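Variant surface glycoprotein MITAT 1.1 (PDB 5LY9) coats the surface of the trypanosome, where serial expression of antigenically distinct variants lets the parasite evade the host immune response. Local coordinates at residues A89-S94 with R255-K260; T18-K23 with R159-Q164; P168-G173 with A230-M235. All coordinates share one frame; numbering follows the deposited sequence.

Interaction 1: residues A89-S94 with R255-K260; sequences ATQIRS and REAKAK
Thr-90, Gln-91 and Ser-94, on one side of helix 62-114, hold the extended chain that follows helix 244-254 through three hydrogen bonds. Two of these use the backbone of Ala-257. Its N-H donates to Thr-90 OG1 over 2.8 Å, a position OG1 reaches by standing between its own backbone N and carbonyl carbon (chi1 69°); the same hydroxyl also bonds Gly-87 O one turn back. The long chain of Gln-91 lets NE2 give a proton to Ala-257 O at 3.0 Å; the acceptor lies in the plane of the amide, whereas the nitrogen stands 49° out of the carbonyl plane. Tyr-83 OH holds Gln-91 OE1, so both ends of the amide are engaged. The third bond joins side chains: Ser-94 OG donates to the anti lone pair of Glu-256 OE2 at 2.6 Å, while Glu-256 OE1 takes Lys-258 NZ and Arg-159.

The small methyl of Ala-257 lets the chain come this close, its CB 3.2 Å from Thr-90 OG1.

At the charged margin a water accepts from Arg-93 NH1 and lies unusually close to Arg-255 NH1, so the second bond is doubtful in detail; the guanidinium planes are 76° apart. Glu-248 and Glu-251 of helix 244-254 pair with Arg-93, which should offset the like charges.

Helix 24-55 borders the site through Met-28 and Glu-31, and the second subunit packs on Ala-89, Ile-92 and Arg-93.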
ATOM      1  N   ALA A  89       3.574  -0.390  -5.601  1.00 18.36           N
ATOM      2  CA  ALA A  89       3.640  -1.824  -5.469  1.00 18.83           C
ATOM      3  C   ALA A  89       4.663  -2.202  -4.431  1.00 19.18           C
ATOM      4  O   ALA A  89       4.463  -3.148  -3.638  1.00 18.96           O
ATOM      5  CB  ALA A  89       3.947  -2.508  -6.799  1.00 18.83           C
ATOM      6  N   THR A  90       5.805  -1.524  -4.439  1.00 19.17           N
ATOM      7  CA  THR A  90       6.885  -1.921  -3.500  1.00 19.29           C
ATOM      8  C   THR A  90       6.441  -1.726  -2.039  1.00 19.83           C
ATOM      9  O   THR A  90       6.890  -2.465  -1.152  1.00 20.00           O
ATOM     10  CB  THR A  90       8.215  -1.139  -3.702  1.00 19.27           C
ATOM     11  OG1 THR A  90       8.025   0.253  -3.296  1.00 19.92           O
ATOM     12  CG2 THR A  90       8.712  -1.242  -5.148  1.00 20.46           C
ATOM     13  N   GLN A  91       5.613  -0.722  -1.845  1.00 19.15           N
ATOM     14  CA  GLN A  91       5.202  -0.310  -0.478  1.00 20.32           C
ATOM     15  C   GLN A  91       4.087  -1.213   0.038  1.00 20.24           C
ATOM     16  O   GLN A  91       4.163  -1.725   1.160  1.00 19.58           O
ATOM     17  CB  GLN A  91       4.889   1.144  -0.424  1.00 19.66           C
ATOM     18  CG  GLN A  91       6.077   2.038  -0.736  1.00 20.55           C
ATOM     19  CD  GLN A  91       5.784   3.511  -0.799  1.00 19.91           C
ATOM     20  OE1 GLN A  91       4.643   3.948  -0.823  1.00 20.90           O
ATOM     21  NE2 GLN A  91       6.840   4.296  -0.752  1.00 22.55           N
ATOM     22  N   ILE A  92       3.121  -1.515  -0.839  1.00 20.52           N
ATOM     23  CA  ILE A  92       2.109  -2.525  -0.535  1.00 20.22           C
ATOM     24  C   ILE A  92       2.765  -3.905  -0.329  1.00 20.01           C
ATOM     25  O   ILE A  92       2.400  -4.663   0.631  1.00 19.13           O
ATOM     26  CB  ILE A  92       1.014  -2.555  -1.603  1.00 21.15           C
ATOM     27  CG1 ILE A  92       0.217  -1.237  -1.526  1.00 21.45           C
ATOM     28  CG2 ILE A  92       0.062  -3.721  -1.387  1.00 20.84           C
ATOM     29  CD1 ILE A  92      -0.803  -1.193  -2.639  1.00 22.69           C
ATOM     30  N   ARG A  93       3.687  -4.248  -1.199  1.00 18.33           N
ATOM     31  CA  ARG A  93       4.364  -5.530  -1.110  1.00 19.01           C
ATOM     32  C   ARG A  93       5.024  -5.667   0.284  1.00 19.23           C
ATOM     33  O   ARG A  93       4.902  -6.702   0.982  1.00 17.72           O
ATOM     34  CB  ARG A  93       5.414  -5.695  -2.187  1.00 18.54           C
ATOM     35  CG  ARG A  93       6.118  -7.008  -2.173  1.00 18.69           C
ATOM     36  CD  ARG A  93       7.407  -6.955  -2.944  1.00 19.10           C
ATOM     37  NE  ARG A  93       8.075  -8.247  -2.889  1.00 20.25           N
ATOM     38  CZ  ARG A  93       9.268  -8.454  -3.397  1.00 21.33           C
ATOM     39  NH1 ARG A  93       9.930  -7.472  -4.044  1.00 23.18           N
ATOM     40  NH2 ARG A  93       9.782  -9.648  -3.340  1.00 22.43           N
ATOM     41  N   SER A  94       5.749  -4.636   0.717  1.00 18.83           N
ATOM     42  CA  SER A  94       6.454  -4.733   1.987  1.00 19.08           C
ATOM     43  C   SER A  94       5.495  -4.744   3.181  1.00 19.26           C
ATOM     44  O   SER A  94       5.677  -5.538   4.134  1.00 18.72           O
ATOM     45  CB  SER A  94       7.462  -3.582   2.160  1.00 18.89           C
ATOM     46  OG  SER A  94       8.227  -3.714   3.350  1.00 19.19           O
ATOM     47  N   ARG A 255      13.549  -3.712  -0.999  1.00 23.50           N
ATOM     48  CA  ARG A 255      13.094  -3.065  -2.264  1.00 24.31           C
ATOM     49  C   ARG A 255      12.080  -1.944  -2.149  1.00 23.41           C
ATOM     50  O   ARG A 255      11.606  -1.433  -3.194  1.00 23.44           O
ATOM     51  CB  ARG A 255      12.627  -4.136  -3.281  1.00 26.86           C
ATOM     52  CG  ARG A 255      13.870  -4.933  -3.588  1.00 32.67           C
ATOM     53  CD  ARG A 255      13.724  -6.089  -4.500  1.00 37.28           C
ATOM     54  NE  ARG A 255      15.043  -6.746  -4.626  1.00 41.68           N
ATOM     55  CZ  ARG A 255      15.301  -7.701  -5.510  1.00 46.37           C
ATOM     56  NH1 ARG A 255      14.376  -8.080  -6.391  1.00 48.14           N
ATOM     57  NH2 ARG A 255      16.492  -8.255  -5.527  1.00 50.08           N
ATOM     58  N   GLU A 256      11.867  -1.440  -0.935  1.00 21.62           N
ATOM     59  CA  GLU A 256      10.888  -0.381  -0.718  1.00 22.70           C
ATOM     60  C   GLU A 256      11.314   0.861  -1.487  1.00 23.08           C
ATOM     61  O   GLU A 256      12.479   1.348  -1.378  1.00 22.35           O
ATOM     62  CB  GLU A 256      10.824   0.005   0.740  1.00 22.45           C
ATOM     63  CG  GLU A 256      10.226  -1.078   1.592  1.00 22.62           C
ATOM     64  CD  GLU A 256      10.416  -0.896   3.096  1.00 23.24           C
ATOM     65  OE1 GLU A 256      11.252  -0.106   3.476  1.00 23.47           O
ATOM     66  OE2 GLU A 256       9.715  -1.608   3.888  1.00 22.65           O
ATOM     67  N   ALA A 257      10.341   1.459  -2.200  1.00 22.23           N
ATOM     68  CA  ALA A 257      10.523   2.828  -2.771  1.00 23.55           C
ATOM     69  C   ALA A 257      10.567   3.842  -1.625  1.00 23.71           C
ATOM     70  O   ALA A 257       9.784   3.748  -0.692  1.00 24.81           O
ATOM     71  CB  ALA A 257       9.366   3.184  -3.703  1.00 23.89           C
ATOM     72  N   LYS A 258      11.419   4.838  -1.771  1.00 22.03           N
ATOM     73  CA  LYS A 258      11.607   5.885  -0.814  1.00 22.53           C
ATOM     74  C   LYS A 258      11.398   7.228  -1.454  1.00 22.14           C
ATOM     75  O   LYS A 258      11.731   7.453  -2.637  1.00 22.39           O
ATOM     76  CB  LYS A 258      13.019   5.865  -0.282  1.00 23.76           C
ATOM     77  CG  LYS A 258      13.622   4.522   0.211  1.00 24.31           C
ATOM     78  CD  LYS A 258      13.085   4.109   1.530  1.00 24.77           C
ATOM     79  CE  LYS A 258      13.588   2.716   1.872  1.00 25.92           C
ATOM     80  NZ  LYS A 258      13.110   2.321   3.236  1.00 27.45           N
ATOM     81  N   ALA A 259      10.892   8.150  -0.668  1.00 21.76           N
ATOM     82  CA  ALA A 259      10.672   9.493  -1.113  1.00 22.00           C
ATOM     83  C   ALA A 259      11.942  10.178  -1.583  1.00 22.92           C
ATOM     84  O   ALA A 259      11.920  10.989  -2.543  1.00 24.22           O
ATOM     85  CB  ALA A 259      10.011  10.289   0.012  1.00 22.04           C
ATOM     86  N   LYS A 260      13.062   9.835  -0.978  1.00 23.16           N
ATOM     87  CA  LYS A 260      14.350  10.328  -1.414  1.00 25.34           C
ATOM     88  C   LYS A 260      14.899   9.756  -2.711  1.00 25.35           C
ATOM     89  O   LYS A 260      15.935  10.229  -3.155  1.00 25.11           O
ATOM     90  CB  LYS A 260      15.402  10.121  -0.302  1.00 28.14           C
ATOM     91  CG  LYS A 260      15.854   8.718  -0.166  1.00 32.35           C
ATOM     92  CD  LYS A 260      16.726   8.452   1.077  1.00 38.38           C
ATOM     93  CE  LYS A 260      16.759   6.955   1.259  1.00 42.23           C
ATOM     94  NZ  LYS A 260      17.464   6.388   0.087  1.00 48.81           N
TER
HETATM   95  O   HOH W   1      11.882  -7.912  -6.114  1.00 42.31           O

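Interaction 2: residues T18-K23 with R159-Q164; sequences TTELSK and RTELTQ
Glu-20, near the end of helix 8-21, reaches into a loop of the elongated A-type VSG domain and gathers successive backbone N-H groups on its carboxylate. OE1 accepts from Thr-160 N and from Glu-161 N, each at 3.0 Å, and OE2 accepts from Leu-162 N at 2.9 Å. All three donors arrive on the syn side, tilted 21 to 30° from the carboxylate plane. With CG anti to the backbone N (chi1 177°) and the chain extended beyond it, the acid spans the gap from helix to loop; a glutamate suits a place where several N-H groups converge. Thr-158 OG1 also bonds OE1, and Arg-253 forms a salt bridge with OE2, which would be expected to favour the ionised acid.

Beside this polar grip the buried leucines Leu-21 and Leu-162 meet through their CD2 methyls at 4.1 Å, and Leu-21 also rests on Ala-98 and Leu-101 of helix 62-114.

The outer side is looser. Arg-159 is exposed and directs its guanidinium to Glu-27 and Glu-256, while Glu-161 bends at chi2, carrying its acid away from Glu-20 towards Asn-169. On this exposed side Thr-160 OG1 donates to Glu-161 OE2, a bond of 2.8 Å made on the anti side of that oxygen.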
ATOM      1  N   THR A  18       8.559  -9.586  15.918  1.00 19.38           N
ATOM      2  CA  THR A  18       7.168  -9.238  15.744  1.00 19.79           C
ATOM      3  C   THR A  18       6.887  -7.766  16.130  1.00 18.86           C
ATOM      4  O   THR A  18       6.119  -7.082  15.451  1.00 19.67           O
ATOM      5  CB  THR A  18       6.188 -10.281  16.383  1.00 20.52           C
ATOM      6  OG1 THR A  18       4.871  -9.971  15.928  1.00 23.24           O
ATOM      7  CG2 THR A  18       6.214 -10.150  17.818  1.00 22.64           C
ATOM      8  N   THR A  19       7.542  -7.277  17.199  1.00 19.19           N
ATOM      9  CA  THR A  19       7.476  -5.862  17.569  1.00 19.07           C
ATOM     10  C   THR A  19       7.955  -4.942  16.426  1.00 19.11           C
ATOM     11  O   THR A  19       7.289  -3.980  16.094  1.00 20.35           O
ATOM     12  CB  THR A  19       8.280  -5.633  18.870  1.00 19.22           C
ATOM     13  OG1 THR A  19       7.754  -6.514  19.908  1.00 19.31           O
ATOM     14  CG2 THR A  19       8.200  -4.209  19.278  1.00 18.91           C
ATOM     15  N   GLU A  20       9.061  -5.271  15.830  1.00 19.12           N
ATOM     16  CA  GLU A  20       9.577  -4.458  14.732  1.00 19.79           C
ATOM     17  C   GLU A  20       8.614  -4.477  13.536  1.00 20.45           C
ATOM     18  O   GLU A  20       8.258  -3.416  12.980  1.00 19.61           O
ATOM     19  CB  GLU A  20      10.973  -4.898  14.291  1.00 20.63           C
ATOM     20  CG  GLU A  20      11.511  -4.101  13.091  1.00 21.06           C
ATOM     21  CD  GLU A  20      13.019  -4.117  12.988  1.00 21.67           C
ATOM     22  OE1 GLU A  20      13.711  -3.669  13.988  1.00 22.91           O
ATOM     23  OE2 GLU A  20      13.487  -4.672  11.955  1.00 22.51           O
ATOM     24  N   LEU A  21       8.182  -5.681  13.164  1.00 19.45           N
ATOM     25  CA  LEU A  21       7.308  -5.878  12.024  1.00 20.23           C
ATOM     26  C   LEU A  21       5.989  -5.143  12.167  1.00 19.81           C
ATOM     27  O   LEU A  21       5.387  -4.737  11.195  1.00 19.72           O
ATOM     28  CB  LEU A  21       7.132  -7.334  11.644  1.00 20.56           C
ATOM     29  CG  LEU A  21       8.338  -8.193  11.248  1.00 20.35           C
ATOM     30  CD1 LEU A  21       7.832  -9.627  11.040  1.00 23.06           C
ATOM     31  CD2 LEU A  21       8.965  -7.640   9.982  1.00 21.33           C
ATOM     32  N   SER A  22       5.546  -4.938  13.388  1.00 20.50           N
ATOM     33  CA  SER A  22       4.275  -4.307  13.689  1.00 20.60           C
ATOM     34  C   SER A  22       4.199  -2.887  13.114  1.00 19.84           C
ATOM     35  O   SER A  22       3.106  -2.457  12.802  1.00 18.92           O
ATOM     36  CB  SER A  22       4.030  -4.298  15.224  1.00 22.29           C
ATOM     37  OG  SER A  22       4.823  -3.309  15.781  1.00 25.16           O
ATOM     38  N   LYS A  23       5.330  -2.217  12.876  1.00 19.70           N
ATOM     39  CA  LYS A  23       5.330  -0.848  12.372  1.00 20.03           C
ATOM     40  C   LYS A  23       5.590  -0.716  10.903  1.00 19.37           C
ATOM     41  O   LYS A  23       5.510   0.390  10.385  1.00 19.96           O
ATOM     42  CB  LYS A  23       6.322   0.052  13.124  1.00 21.62           C
ATOM     43  CG  LYS A  23       5.942   0.317  14.566  1.00 25.12           C
ATOM     44  CD  LYS A  23       6.761   1.469  15.183  1.00 27.74           C
ATOM     45  CE  LYS A  23       6.123   1.922  16.493  1.00 31.09           C
ATOM     46  NZ  LYS A  23       7.011   3.026  17.003  1.00 33.29           N
ATOM     47  N   ARG A 159      15.001  -0.893  12.645  1.00 25.36           N
ATOM     48  CA  ARG A 159      15.709  -1.555  11.589  1.00 24.65           C
ATOM     49  C   ARG A 159      16.787  -2.457  12.109  1.00 24.48           C
ATOM     50  O   ARG A 159      17.761  -2.771  11.391  1.00 22.74           O
ATOM     51  CB  ARG A 159      16.351  -0.439  10.729  1.00 27.34           C
ATOM     52  CG  ARG A 159      15.282   0.350  10.000  1.00 29.19           C
ATOM     53  CD  ARG A 159      15.009  -0.266   8.661  1.00 30.63           C
ATOM     54  NE  ARG A 159      13.961   0.430   7.910  1.00 28.52           N
ATOM     55  CZ  ARG A 159      13.612   0.101   6.668  1.00 27.43           C
ATOM     56  NH1 ARG A 159      14.189  -0.890   6.008  1.00 26.58           N
ATOM     57  NH2 ARG A 159      12.650   0.785   6.093  1.00 27.09           N
ATOM     58  N   THR A 160      16.580  -2.991  13.324  1.00 22.39           N
ATOM     59  CA  THR A 160      17.564  -3.876  13.895  1.00 22.56           C
ATOM     60  C   THR A 160      17.248  -5.310  13.748  1.00 22.47           C
ATOM     61  O   THR A 160      18.177  -6.165  13.831  1.00 22.66           O
ATOM     62  CB  THR A 160      17.726  -3.564  15.425  1.00 23.19           C
ATOM     63  OG1 THR A 160      16.466  -3.313  16.048  1.00 22.99           O
ATOM     64  CG2 THR A 160      18.603  -2.295  15.552  1.00 25.25           C
ATOM     65  N   GLU A 161      15.944  -5.639  13.609  1.00 20.23           N
ATOM     66  CA  GLU A 161      15.573  -7.045  13.627  1.00 19.91           C
ATOM     67  C   GLU A 161      15.523  -7.654  12.221  1.00 20.89           C
ATOM     68  O   GLU A 161      15.762  -8.869  12.058  1.00 20.21           O
ATOM     69  CB  GLU A 161      14.278  -7.300  14.373  1.00 20.98           C
ATOM     70  CG  GLU A 161      14.205  -6.592  15.737  1.00 21.50           C
ATOM     71  CD  GLU A 161      15.435  -6.874  16.599  1.00 21.37           C
ATOM     72  OE1 GLU A 161      15.900  -8.037  16.677  1.00 21.06           O
ATOM     73  OE2 GLU A 161      15.972  -5.860  17.142  1.00 22.96           O
ATOM     74  N   LEU A 162      15.272  -6.813  11.220  1.00 20.51           N
ATOM     75  CA  LEU A 162      15.243  -7.267   9.825  1.00 20.84           C
ATOM     76  C   LEU A 162      16.012  -6.239   9.043  1.00 20.17           C
ATOM     77  O   LEU A 162      15.541  -5.110   8.841  1.00 20.45           O
ATOM     78  CB  LEU A 162      13.793  -7.394   9.318  1.00 20.40           C
ATOM     79  CG  LEU A 162      13.643  -7.648   7.805  1.00 21.12           C
ATOM     80  CD1 LEU A 162      14.581  -8.791   7.400  1.00 21.11           C
ATOM     81  CD2 LEU A 162      12.178  -7.900   7.388  1.00 21.67           C
ATOM     82  N   THR A 163      17.247  -6.595   8.747  1.00 21.47           N
ATOM     83  CA  THR A 163      18.208  -5.643   8.169  1.00 22.52           C
ATOM     84  C   THR A 163      18.393  -5.954   6.710  1.00 23.10           C
ATOM     85  O   THR A 163      17.755  -6.871   6.194  1.00 23.06           O
ATOM     86  CB  THR A 163      19.557  -5.760   8.858  1.00 23.20           C
ATOM     87  OG1 THR A 163      20.100  -7.025   8.511  1.00 23.19           O
ATOM     88  CG2 THR A 163      19.430  -5.704  10.389  1.00 23.49           C
ATOM     89  N   GLN A 164      19.272  -5.211   6.028  1.00 24.53           N
ATOM     90  CA  GLN A 164      19.631  -5.530   4.652  1.00 25.72           C
ATOM     91  C   GLN A 164      20.147  -6.940   4.480  1.00 25.70           C
ATOM     92  O   GLN A 164      19.902  -7.540   3.465  1.00 25.93           O
ATOM     93  CB  GLN A 164      20.675  -4.575   4.071  1.00 29.99           C
ATOM     94  CG  GLN A 164      20.049  -3.208   3.836  1.00 36.59           C
ATOM     95  CD  GLN A 164      20.948  -2.283   2.958  1.00 44.53           C
ATOM     96  OE1 GLN A 164      21.845  -2.748   2.236  1.00 49.89           O
ATOM     97  NE2 GLN A 164      20.701  -1.000   3.037  1.00 47.96           N
TER

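Interaction 3: residues P168-G173 with A230-M235; sequences PNLQHG and ANMQAM
An Asx turn shapes the loop after strand 228-229: Asn-231 OD1 accepts from Gln-233 N at 3.0 Å, nearly in line with its C=O bond. This turn presents two amides to His-172, one against a face and one at an edge. The Asn-231 amide is stacked on the imidazole, the planes 7° apart, with ND2 3.6 Å above the ring centre. Two torsions bring the groups together: the His-172 ring is turned in over its own backbone (chi1 59°), and CG of Asn-231 lies anti to its N. Gln-233 crosses the histidine at about a right angle, its NE2 near the ring plane and 3.5 Å from CD2. A water in that plane joins His-172 NE2 to Gln-233 OE1, so a flat residue with polar edge atoms serves well here.

The two loops are continuous with neighbouring strands of an antiparallel sheet, for Gly-173 begins strand 173-174 and bonds Leu-229 of strand 228-229. Beyond the sheet, side chain and solvent take over from direct pairing of the two backbones. The extended Gln-233 spans the gap, and its NE2 donates to Leu-170 O at 2.9 Å with an N-H...O angle of 164°. A second water lies between the chains, accepting from Met-232 N at 2.9 Å and within bonding distance of Leu-170 O and Ala-230 O.

On the buried side, Leu-170 CD1 meets Met-232 CG at 4.1 Å. Both apolar chains also lie against Trp-246 of helix 244-254 and against Tyr-217.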
ATOM      1  N   PRO A 168      19.268 -10.776  12.032  1.00 21.46           N
ATOM      2  CA  PRO A 168      20.565 -11.085  12.721  1.00 22.98           C
ATOM      3  C   PRO A 168      20.424 -11.656  14.117  1.00 22.87           C
ATOM      4  O   PRO A 168      21.335 -12.362  14.572  1.00 23.52           O
ATOM      5  CB  PRO A 168      21.252  -9.716  12.812  1.00 22.74           C
ATOM      6  CG  PRO A 168      20.140  -8.748  12.672  1.00 22.46           C
ATOM      7  CD  PRO A 168      19.187  -9.353  11.689  1.00 20.81           C
ATOM      8  N   ASN A 169      19.301 -11.388  14.779  1.00 22.25           N
ATOM      9  CA  ASN A 169      19.131 -11.843  16.164  1.00 22.11           C
ATOM     10  C   ASN A 169      18.455 -13.191  16.307  1.00 22.42           C
ATOM     11  O   ASN A 169      18.441 -13.757  17.423  1.00 21.66           O
ATOM     12  CB  ASN A 169      18.470 -10.753  16.995  1.00 22.69           C
ATOM     13  CG  ASN A 169      19.322  -9.522  17.071  1.00 24.10           C
ATOM     14  OD1 ASN A 169      20.537  -9.621  17.240  1.00 26.15           O
ATOM     15  ND2 ASN A 169      18.707  -8.351  16.992  1.00 25.21           N
ATOM     16  N   LEU A 170      17.857 -13.726  15.228  1.00 22.51           N
ATOM     17  CA  LEU A 170      17.307 -15.064  15.275  1.00 22.38           C
ATOM     18  C   LEU A 170      18.366 -16.087  15.388  1.00 22.99           C
ATOM     19  O   LEU A 170      19.371 -16.093  14.643  1.00 23.11           O
ATOM     20  CB  LEU A 170      16.448 -15.381  14.031  1.00 24.42           C
ATOM     21  CG  LEU A 170      15.205 -14.507  13.829  1.00 27.86           C
ATOM     22  CD1 LEU A 170      14.272 -15.139  12.811  1.00 27.91           C
ATOM     23  CD2 LEU A 170      14.422 -14.026  14.993  1.00 29.16           C
ATOM     24  N   GLN A 171      18.174 -16.987  16.343  1.00 23.64           N
ATOM     25  CA  GLN A 171      19.120 -18.049  16.595  1.00 24.64           C
ATOM     26  C   GLN A 171      18.984 -19.141  15.592  1.00 24.74           C
ATOM     27  O   GLN A 171      17.940 -19.252  14.900  1.00 22.12           O
ATOM     28  CB  GLN A 171      18.849 -18.649  17.980  1.00 26.43           C
ATOM     29  CG  GLN A 171      18.911 -17.621  19.086  1.00 27.40           C
ATOM     30  CD  GLN A 171      20.238 -16.900  19.064  1.00 28.94           C
ATOM     31  OE1 GLN A 171      20.346 -15.759  18.564  1.00 33.80           O
ATOM     32  NE2 GLN A 171      21.254 -17.606  19.409  1.00 29.56           N
ATOM     33  N   HIS A 172      20.047 -19.944  15.487  1.00 24.07           N
ATOM     34  CA  HIS A 172      20.039 -21.077  14.557  1.00 26.39           C
ATOM     35  C   HIS A 172      20.774 -22.249  15.220  1.00 26.50           C
ATOM     36  O   HIS A 172      21.712 -22.015  15.980  1.00 25.94           O
ATOM     37  CB  HIS A 172      20.647 -20.745  13.157  1.00 26.15           C
ATOM     38  CG  HIS A 172      22.063 -20.289  13.193  1.00 27.87           C
ATOM     39  ND1 HIS A 172      23.122 -21.161  13.046  1.00 30.66           N
ATOM     40  CD2 HIS A 172      22.606 -19.056  13.360  1.00 29.21           C
ATOM     41  CE1 HIS A 172      24.255 -20.481  13.132  1.00 31.27           C
ATOM     42  NE2 HIS A 172      23.969 -19.214  13.382  1.00 31.29           N
ATOM     43  N   GLY A 173      20.306 -23.448  14.938  1.00 26.24           N
ATOM     44  CA  GLY A 173      20.942 -24.644  15.402  1.00 27.20           C
ATOM     45  C   GLY A 173      19.897 -25.597  15.926  1.00 26.47           C
ATOM     46  O   GLY A 173      18.751 -25.626  15.477  1.00 25.04           O
ATOM     47  N   ALA A 230      16.411 -22.601  11.749  1.00 23.79           N
ATOM     48  CA  ALA A 230      17.128 -22.403  10.544  1.00 23.43           C
ATOM     49  C   ALA A 230      17.967 -21.144  10.687  1.00 24.29           C
ATOM     50  O   ALA A 230      17.672 -20.301  11.465  1.00 23.40           O
ATOM     51  CB  ALA A 230      16.152 -22.237   9.373  1.00 24.30           C
ATOM     52  N   ASN A 231      18.998 -21.028   9.845  1.00 24.95           N
ATOM     53  CA  ASN A 231      19.803 -19.824   9.838  1.00 25.25           C
ATOM     54  C   ASN A 231      19.212 -18.761   8.920  1.00 24.35           C
ATOM     55  O   ASN A 231      19.271 -18.877   7.683  1.00 23.15           O
ATOM     56  CB  ASN A 231      21.210 -20.201   9.460  1.00 27.29           C
ATOM     57  CG  ASN A 231      22.166 -19.058   9.608  1.00 29.88           C
ATOM     58  OD1 ASN A 231      21.774 -17.886   9.626  1.00 29.36           O
ATOM     59  ND2 ASN A 231      23.469 -19.395   9.633  1.00 31.67           N
ATOM     60  N   MET A 232      18.676 -17.726   9.560  1.00 23.40           N
ATOM     61  CA  MET A 232      17.969 -16.631   8.895  1.00 24.05           C
ATOM     62  C   MET A 232      18.847 -15.366   8.901  1.00 24.29           C
ATOM     63  O   MET A 232      18.393 -14.331   8.462  1.00 23.35           O
ATOM     64  CB  MET A 232      16.653 -16.304   9.601  1.00 22.65           C
ATOM     65  CG  MET A 232      15.777 -17.505   9.871  1.00 23.51           C
ATOM     66  SD  MET A 232      15.462 -18.576   8.436  1.00 26.40           S
ATOM     67  CE  MET A 232      14.365 -17.532   7.578  1.00 22.64           C
ATOM     68  N   GLN A 233      20.067 -15.446   9.438  1.00 24.77           N
ATOM     69  CA  GLN A 233      20.918 -14.284   9.613  1.00 24.64           C
ATOM     70  C   GLN A 233      21.420 -13.815   8.248  1.00 25.28           C
ATOM     71  O   GLN A 233      21.454 -12.666   8.034  1.00 26.76           O
ATOM     72  CB  GLN A 233      22.048 -14.568  10.619  1.00 25.41           C
ATOM     73  CG  GLN A 233      21.490 -14.979  11.982  1.00 25.00           C
ATOM     74  CD  GLN A 233      22.570 -15.306  12.989  1.00 27.42           C
ATOM     75  OE1 GLN A 233      23.741 -15.318  12.660  1.00 31.13           O
ATOM     76  NE2 GLN A 233      22.182 -15.673  14.168  1.00 26.38           N
ATOM     77  N   ALA A 234      21.817 -14.714   7.377  1.00 27.53           N
ATOM     78  CA  ALA A 234      22.398 -14.390   6.058  1.00 29.87           C
ATOM     79  C   ALA A 234      21.350 -14.833   5.048  1.00 29.45           C
ATOM     80  O   ALA A 234      21.360 -15.983   4.588  1.00 29.77           O
ATOM     81  CB  ALA A 234      23.679 -15.213   5.866  1.00 31.69           C
ATOM     82  N   MET A 235      20.385 -13.996   4.801  1.00 27.50           N
ATOM     83  CA  MET A 235      19.310 -14.378   3.865  1.00 26.67           C
ATOM     84  C   MET A 235      19.833 -14.440   2.411  1.00 27.68           C
ATOM     85  O   MET A 235      20.736 -13.702   2.033  1.00 29.69           O
ATOM     86  CB  MET A 235      18.196 -13.368   3.989  1.00 26.14           C
ATOM     87  CG  MET A 235      17.437 -13.448   5.318  1.00 23.77           C
ATOM     88  SD  MET A 235      16.571 -15.015   5.544  1.00 23.76           S
ATOM     89  CE  MET A 235      15.338 -14.941   4.231  1.00 24.21           C
TER
HETATM   90  O   HOH W   2      18.766 -17.705  12.411  1.00 23.35           O
HETATM   91  O   HOH W   3      25.668 -17.121  13.681  1.00 45.85           O

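How the interactions relate
From the N terminus, helix 8-21 brings residues 18-23 into place first, and helix 62-114 then supplies 89-94. The chain returns at 159-164 to close interaction 2, a loop that includes helices 24-55 and 62-114. Shortly afterwards 168-173 opens interaction 3, which 230-235 closes after a helix-free excursion through the four-stranded sheet. Helices 239-242 and 244-254 follow, and 255-260 closes interaction 1. Interactions 1 and 2 therefore cross, interactions 2 and 3 run in series, and interaction 3 falls wholly within the span of interaction 1. Arg-159 to Glu-256 joins interactions 1 and 2; Glu-161 to Asn-169 joins 2 and 3. Together they tie the long helices to the loops and sheet beside them.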